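Local coordinates for protein fructose-bisphosphate aldolase (Slackia heliotrinireducens, PDB 4MOZ) that belongs to the DeoC/LacD family of aldolases and folds as a TIM barrel, a closed ring of eight parallel strands, at residues P12-Y23 against V163-I172. Numbering follows the deposited sequence.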
ATOM      1  N   PRO C  12      22.176 -19.585  12.279  1.00 32.54           N
ATOM      2  CA  PRO C  12      21.630 -18.417  12.975  1.00 31.35           C
ATOM      3  C   PRO C  12      20.307 -18.740  13.670  1.00 32.05           C
ATOM      4  O   PRO C  12      19.623 -19.700  13.303  1.00 32.31           O
ATOM      5  CB  PRO C  12      21.430 -17.390  11.853  1.00 31.39           C
ATOM      6  CG  PRO C  12      21.344 -18.193  10.602  1.00 29.02           C
ATOM      7  CD  PRO C  12      22.215 -19.393  10.815  1.00 30.24           C
ATOM      8  N   ALA C  13      19.963 -17.930  14.668  1.00 31.45           N
ATOM      9  CA  ALA C  13      18.852 -18.215  15.571  1.00 29.93           C
ATOM     10  C   ALA C  13      17.470 -17.994  14.952  1.00 31.33           C
ATOM     11  O   ALA C  13      16.452 -18.326  15.572  1.00 30.76           O
ATOM     12  CB  ALA C  13      19.005 -17.398  16.840  1.00 28.61           C
ATOM     13  N   ASP C  14      17.437 -17.427  13.744  1.00 30.37           N
ATOM     14  CA  ASP C  14      16.180 -17.238  13.013  1.00 31.08           C
ATOM     15  C   ASP C  14      15.869 -18.406  12.069  1.00 33.24           C
ATOM     16  O   ASP C  14      14.831 -18.415  11.402  1.00 35.00           O
ATOM     17  CB  ASP C  14      16.152 -15.890  12.270  1.00 30.49           C
ATOM     18  CG  ASP C  14      17.292 -15.732  11.270  1.00 31.54           C
ATOM     19  OD1 ASP C  14      18.271 -16.499  11.341  1.00 32.11           O
ATOM     20  OD2 ASP C  14      17.214 -14.830  10.407  1.00 31.91           O
ATOM     21  N   VAL C  15      16.775 -19.380  12.012  1.00 34.38           N
ATOM     22  CA  VAL C  15      16.504 -20.643  11.324  1.00 33.04           C
ATOM     23  C   VAL C  15      15.866 -21.580  12.340  1.00 33.31           C
ATOM     24  O   VAL C  15      16.526 -22.037  13.277  1.00 33.87           O
ATOM     25  CB  VAL C  15      17.781 -21.281  10.739  1.00 32.12           C
ATOM     26  CG1 VAL C  15      17.469 -22.643  10.129  1.00 31.51           C
ATOM     27  CG2 VAL C  15      18.422 -20.367   9.706  1.00 29.50           C
ATOM     28  N   LEU C  16      14.581 -21.858  12.150  1.00 34.43           N
ATOM     29  CA  LEU C  16      13.786 -22.582  13.139  1.00 37.64           C
ATOM     30  C   LEU C  16      14.197 -24.045  13.242  1.00 37.13           C
ATOM     31  O   LEU C  16      14.809 -24.591  12.319  1.00 37.18           O
ATOM     32  CB  LEU C  16      12.289 -22.455  12.825  1.00 42.14           C
ATOM     33  CG  LEU C  16      11.742 -21.049  12.517  1.00 41.76           C
ATOM     34  CD1 LEU C  16      10.267 -21.113  12.158  1.00 45.18           C
ATOM     35  CD2 LEU C  16      11.971 -20.077  13.668  1.00 43.06           C
ATOM     36  N   ALA C  17      13.856 -24.664  14.371  1.00 37.77           N
ATOM     37  CA  ALA C  17      14.231 -26.049  14.665  1.00 37.96           C
ATOM     38  C   ALA C  17      13.956 -27.021  13.512  1.00 37.48           C
ATOM     39  O   ALA C  17      14.827 -27.813  13.145  1.00 40.79           O
ATOM     40  CB  ALA C  17      13.549 -26.525  15.944  1.00 35.74           C
ATOM     41  N   ASP C  18      12.760 -26.950  12.932  1.00 36.39           N
ATOM     42  CA  ASP C  18      12.375 -27.879  11.866  1.00 41.64           C
ATOM     43  C   ASP C  18      12.890 -27.485  10.474  1.00 39.92           C
ATOM     44  O   ASP C  18      12.565 -28.139   9.479  1.00 40.65           O
ATOM     45  CB  ASP C  18      10.854 -28.105  11.857  1.00 47.05           C
ATOM     46  CG  ASP C  18      10.064 -26.855  11.470  1.00 57.31           C
ATOM     47  OD1 ASP C  18      10.639 -25.742  11.425  1.00 63.42           O
ATOM     48  OD2 ASP C  18       8.848 -26.988  11.214  1.00 67.31           O
ATOM     49  N   ALA C  19      13.692 -26.423  10.411  1.00 35.92           N
ATOM     50  CA  ALA C  19      14.315 -25.997   9.153  1.00 34.26           C
ATOM     51  C   ALA C  19      15.841 -26.133   9.189  1.00 32.17           C
ATOM     52  O   ALA C  19      16.519 -25.923   8.177  1.00 32.83           O
ATOM     53  CB  ALA C  19      13.914 -24.566   8.822  1.00 31.02           C
ATOM     54  N   ARG C  20      16.366 -26.494  10.359  1.00 31.54           N
ATOM     55  CA  ARG C  20      17.807 -26.549  10.621  1.00 31.46           C
ATOM     56  C   ARG C  20      18.607 -27.435   9.661  1.00 32.14           C
ATOM     57  O   ARG C  20      19.615 -26.987   9.104  1.00 32.61           O
ATOM     58  CB  ARG C  20      18.057 -26.983  12.066  1.00 34.23           C
ATOM     59  CG  ARG C  20      19.519 -27.017  12.462  1.00 34.53           C
ATOM     60  CD  ARG C  20      19.683 -27.447  13.911  1.00 40.07           C
ATOM     61  NE  ARG C  20      21.067 -27.283  14.352  1.00 40.17           N
ATOM     62  CZ  ARG C  20      21.570 -26.159  14.858  1.00 40.85           C
ATOM     63  NH1 ARG C  20      20.805 -25.080  15.004  1.00 42.50           N
ATOM     64  NH2 ARG C  20      22.847 -26.115  15.219  1.00 41.42           N
ATOM     65  N   GLU C  21      18.168 -28.682   9.480  1.00 30.76           N
ATOM     66  CA  GLU C  21      18.876 -29.626   8.608  1.00 31.42           C
ATOM     67  C   GLU C  21      18.849 -29.170   7.154  1.00 28.30           C
ATOM     68  O   GLU C  21      19.853 -29.277   6.451  1.00 27.00           O
ATOM     69  CB  GLU C  21      18.328 -31.055   8.747  1.00 32.64           C
ATOM     70  CG  GLU C  21      18.449 -31.646  10.149  1.00 38.26           C
ATOM     71  CD  GLU C  21      19.844 -31.504  10.753  1.00 41.85           C
ATOM     72  OE1 GLU C  21      20.822 -31.996  10.153  1.00 44.50           O
ATOM     73  OE2 GLU C  21      19.963 -30.899  11.839  1.00 42.70           O
ATOM     74  N   THR C  22      17.703 -28.646   6.723  1.00 28.95           N
ATOM     75  CA  THR C  22      17.555 -28.059   5.395  1.00 28.26           C
ATOM     76  C   THR C  22      18.522 -26.888   5.202  1.00 28.32           C
ATOM     77  O   THR C  22      19.158 -26.772   4.152  1.00 27.24           O
ATOM     78  CB  THR C  22      16.106 -27.593   5.146  1.00 28.10           C
ATOM     79  OG1 THR C  22      15.216 -28.695   5.354  1.00 31.27           O
ATOM     80  CG2 THR C  22      15.928 -27.085   3.722  1.00 27.21           C
ATOM     81  N   TYR C  23      18.637 -26.032   6.219  1.00 29.90           N
ATOM     82  CA  TYR C  23      19.541 -24.886   6.151  1.00 28.40           C
ATOM     83  C   TYR C  23      20.985 -25.328   5.975  1.00 28.56           C
ATOM     84  O   TYR C  23      21.727 -24.741   5.183  1.00 28.99           O
ATOM     85  CB  TYR C  23      19.428 -24.008   7.398  1.00 26.87           C
ATOM     86  CG  TYR C  23      20.424 -22.871   7.411  1.00 27.22           C
ATOM     87  CD1 TYR C  23      20.169 -21.690   6.713  1.00 26.73           C
ATOM     88  CD2 TYR C  23      21.631 -22.976   8.105  1.00 26.71           C
ATOM     89  CE1 TYR C  23      21.078 -20.644   6.716  1.00 26.60           C
ATOM     90  CE2 TYR C  23      22.551 -21.934   8.109  1.00 25.04           C
ATOM     91  CZ  TYR C  23      22.265 -20.772   7.415  1.00 25.24           C
ATOM     92  OH  TYR C  23      23.161 -19.730   7.408  1.00 24.52           O
ATOM     93  N   VAL C 163      14.642 -11.970   4.555  1.00 25.89           N
ATOM     94  CA  VAL C 163      15.647 -12.723   5.303  1.00 27.03           C
ATOM     95  C   VAL C 163      14.974 -13.587   6.366  1.00 26.58           C
ATOM     96  O   VAL C 163      15.258 -14.782   6.470  1.00 25.53           O
ATOM     97  CB  VAL C 163      16.718 -11.809   5.941  1.00 27.73           C
ATOM     98  CG1 VAL C 163      17.654 -12.626   6.823  1.00 27.16           C
ATOM     99  CG2 VAL C 163      17.520 -11.094   4.863  1.00 25.20           C
ATOM    100  N   ALA C 164      14.067 -12.981   7.129  1.00 26.71           N
ATOM    101  CA  ALA C 164      13.301 -13.701   8.140  1.00 26.93           C
ATOM    102  C   ALA C 164      12.545 -14.892   7.542  1.00 26.26           C
ATOM    103  O   ALA C 164      12.562 -15.983   8.100  1.00 27.49           O
ATOM    104  CB  ALA C 164      12.343 -12.757   8.841  1.00 26.80           C
ATOM    105  N   GLN C 165      11.909 -14.682   6.394  1.00 25.69           N
ATOM    106  CA  GLN C 165      11.084 -15.710   5.767  1.00 27.35           C
ATOM    107  C   GLN C 165      11.912 -16.825   5.145  1.00 26.92           C
ATOM    108  O   GLN C 165      11.532 -17.999   5.220  1.00 27.67           O
ATOM    109  CB  GLN C 165      10.163 -15.101   4.714  1.00 27.79           C
ATOM    110  CG  GLN C 165       8.966 -14.363   5.288  1.00 32.52           C
ATOM    111  CD  GLN C 165       8.087 -13.750   4.214  1.00 36.10           C
ATOM    112  OE1 GLN C 165       6.882 -13.976   4.192  1.00 41.85           O
ATOM    113  NE2 GLN C 165       8.687 -12.977   3.312  1.00 34.25           N
ATOM    114  N   ALA C 166      13.038 -16.457   4.532  1.00 25.32           N
ATOM    115  CA  ALA C 166      13.939 -17.436   3.935  1.00 26.99           C
ATOM    116  C   ALA C 166      14.514 -18.375   4.989  1.00 27.14           C
ATOM    117  O   ALA C 166      14.551 -19.593   4.794  1.00 27.83           O
ATOM    118  CB  ALA C 166      15.054 -16.745   3.171  1.00 24.96           C
ATOM    119  N   HIS C 167      14.944 -17.806   6.111  1.00 26.50           N
ATOM    120  CA  HIS C 167      15.531 -18.592   7.187  1.00 27.40           C
ATOM    121  C   HIS C 167      14.528 -19.464   7.872  1.00 27.94           C
ATOM    122  O   HIS C 167      14.871 -20.535   8.366  1.00 28.69           O
ATOM    123  CB  HIS C 167      16.276 -17.704   8.170  1.00 26.18           C
ATOM    124  CG  HIS C 167      17.596 -17.211   7.637  1.00 26.83           C
ATOM    125  ND1 HIS C 167      18.257 -16.175   8.179  1.00 27.79           N
ATOM    126  CD2 HIS C 167      18.361 -17.643   6.552  1.00 25.84           C
ATOM    127  CE1 HIS C 167      19.395 -15.960   7.490  1.00 28.70           C
ATOM    128  NE2 HIS C 167      19.456 -16.861   6.494  1.00 28.19           N
ATOM    129  N   GLU C 168      13.277 -19.019   7.876  1.00 27.97           N
ATOM    130  CA  GLU C 168      12.157 -19.826   8.350  1.00 31.91           C
ATOM    131  C   GLU C 168      12.040 -21.101   7.508  1.00 31.82           C
ATOM    132  O   GLU C 168      11.624 -22.147   8.007  1.00 31.16           O
ATOM    133  CB  GLU C 168      10.867 -19.003   8.276  1.00 36.35           C
ATOM    134  CG  GLU C 168       9.628 -19.689   8.823  1.00 41.27           C
ATOM    135  CD  GLU C 168       8.356 -18.875   8.642  1.00 48.07           C
ATOM    136  OE1 GLU C 168       8.410 -17.762   8.066  1.00 51.83           O
ATOM    137  OE2 GLU C 168       7.292 -19.357   9.082  1.00 54.68           O
ATOM    138  N   GLU C 169      12.430 -21.000   6.237  1.00 33.01           N
ATOM    139  CA  GLU C 169      12.346 -22.111   5.290  1.00 31.99           C
ATOM    140  C   GLU C 169      13.657 -22.876   5.133  1.00 30.41           C
ATOM    141  O   GLU C 169      13.717 -23.856   4.394  1.00 34.55           O
ATOM    142  CB  GLU C 169      11.882 -21.610   3.915  1.00 31.11           C
ATOM    143  CG  GLU C 169      10.417 -21.203   3.851  1.00 33.32           C
ATOM    144  CD  GLU C 169       9.463 -22.339   4.191  1.00 36.15           C
ATOM    145  OE1 GLU C 169       9.778 -23.514   3.890  1.00 39.54           O
ATOM    146  OE2 GLU C 169       8.388 -22.051   4.758  1.00 36.04           O
ATOM    147  N   GLY C 170      14.705 -22.429   5.818  1.00 30.11           N
ATOM    148  CA  GLY C 170      16.021 -23.062   5.704  1.00 29.11           C
ATOM    149  C   GLY C 170      16.761 -22.731   4.415  1.00 29.61           C
ATOM    150  O   GLY C 170      17.630 -23.489   3.978  1.00 28.51           O
ATOM    151  N   LEU C 171      16.415 -21.599   3.807  1.00 28.71           N
ATOM    152  CA  LEU C 171      17.102 -21.111   2.615  1.00 26.89           C
ATOM    153  C   LEU C 171      18.182 -20.125   3.019  1.00 27.45           C
ATOM    154  O   LEU C 171      18.008 -19.367   3.975  1.00 28.23           O
ATOM    155  CB  LEU C 171      16.115 -20.422   1.670  1.00 26.73           C
ATOM    156  CG  LEU C 171      15.025 -21.280   1.027  1.00 29.24           C
ATOM    157  CD1 LEU C 171      13.935 -20.390   0.450  1.00 28.95           C
ATOM    158  CD2 LEU C 171      15.599 -22.201  -0.042  1.00 29.63           C
ATOM    159  N   ILE C 172      19.300 -20.130   2.300  1.00 26.14           N
ATOM    160  CA  ILE C 172      20.335 -19.132   2.542  1.00 27.16           C
ATOM    161  C   ILE C 172      19.947 -17.814   1.866  1.00 26.73           C
ATOM    162  O   ILE C 172      19.083 -17.792   0.987  1.00 26.80           O
ATOM    163  CB  ILE C 172      21.748 -19.603   2.115  1.00 27.70           C
ATOM    164  CG1 ILE C 172      21.880 -19.658   0.593  1.00 27.41           C
ATOM    165  CG2 ILE C 172      22.095 -20.948   2.759  1.00 27.19           C
ATOM    166  CD1 ILE C 172      23.297 -19.463   0.100  1.00 28.46           C
TER
HETATM  167  O   HOH W   1      13.009 -16.443  10.609  1.00 27.73           O
HETATM  168  O   HOH W   2       9.779 -23.763   9.280  1.00 46.92           O
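His167 and Asp14 form the one direct hydrogen bond between these segments: His167 ND1 donates to Asp14 OD2 over 2.8 Å, nearly straight at 173°. The acceptor lies in the imidazole plane, yet the ring meets the carboxylate from above, the two planes standing 79° apart. Asp14 CG sits between its own backbone N and carbonyl carbon (chi1 59°), which turns the short acid toward the helix. OD2 also pairs with Arg84 of the second subunit, while His167 NE2 bonds Asp207; histidine suits this place because both ring nitrogens find acidic partners. Tyr23 brings its edge to the imidazole face in an offset T-shaped pair, with nearly perpendicular planes, and its hydroxyl bonds Asp207 as well. Val15 CG2 lies over one face of the Tyr23 ring, toward its rim, and 3.7 Å from His167 CB, while the CA-H of Val15 points at His167 O.

Farther along, Ala19 CB comes within 3.4 Å of Glu168 O, a small methyl fitting against the helix's last turn. There Gly170 ends the helix in a Schellman motif; its positive phi suits glycine, and its CA lies close against Tyr23. Tyr23 CA donates a CA-H...O contact to Gly170 O, 3.2 Å away. Two waters bridge the seam, one joining Asp14 O to Ala164 O, the other Asp18 OD1 to Glu168 O.

The lead-in and first turn of helix 20-30 thus lie against the C-terminal end of helix 152-168, which packs on strand 172-177 of the barrel; Gln165, and just past the helix Glu169, which also salt-bridges Arg132, reach helix 125-132.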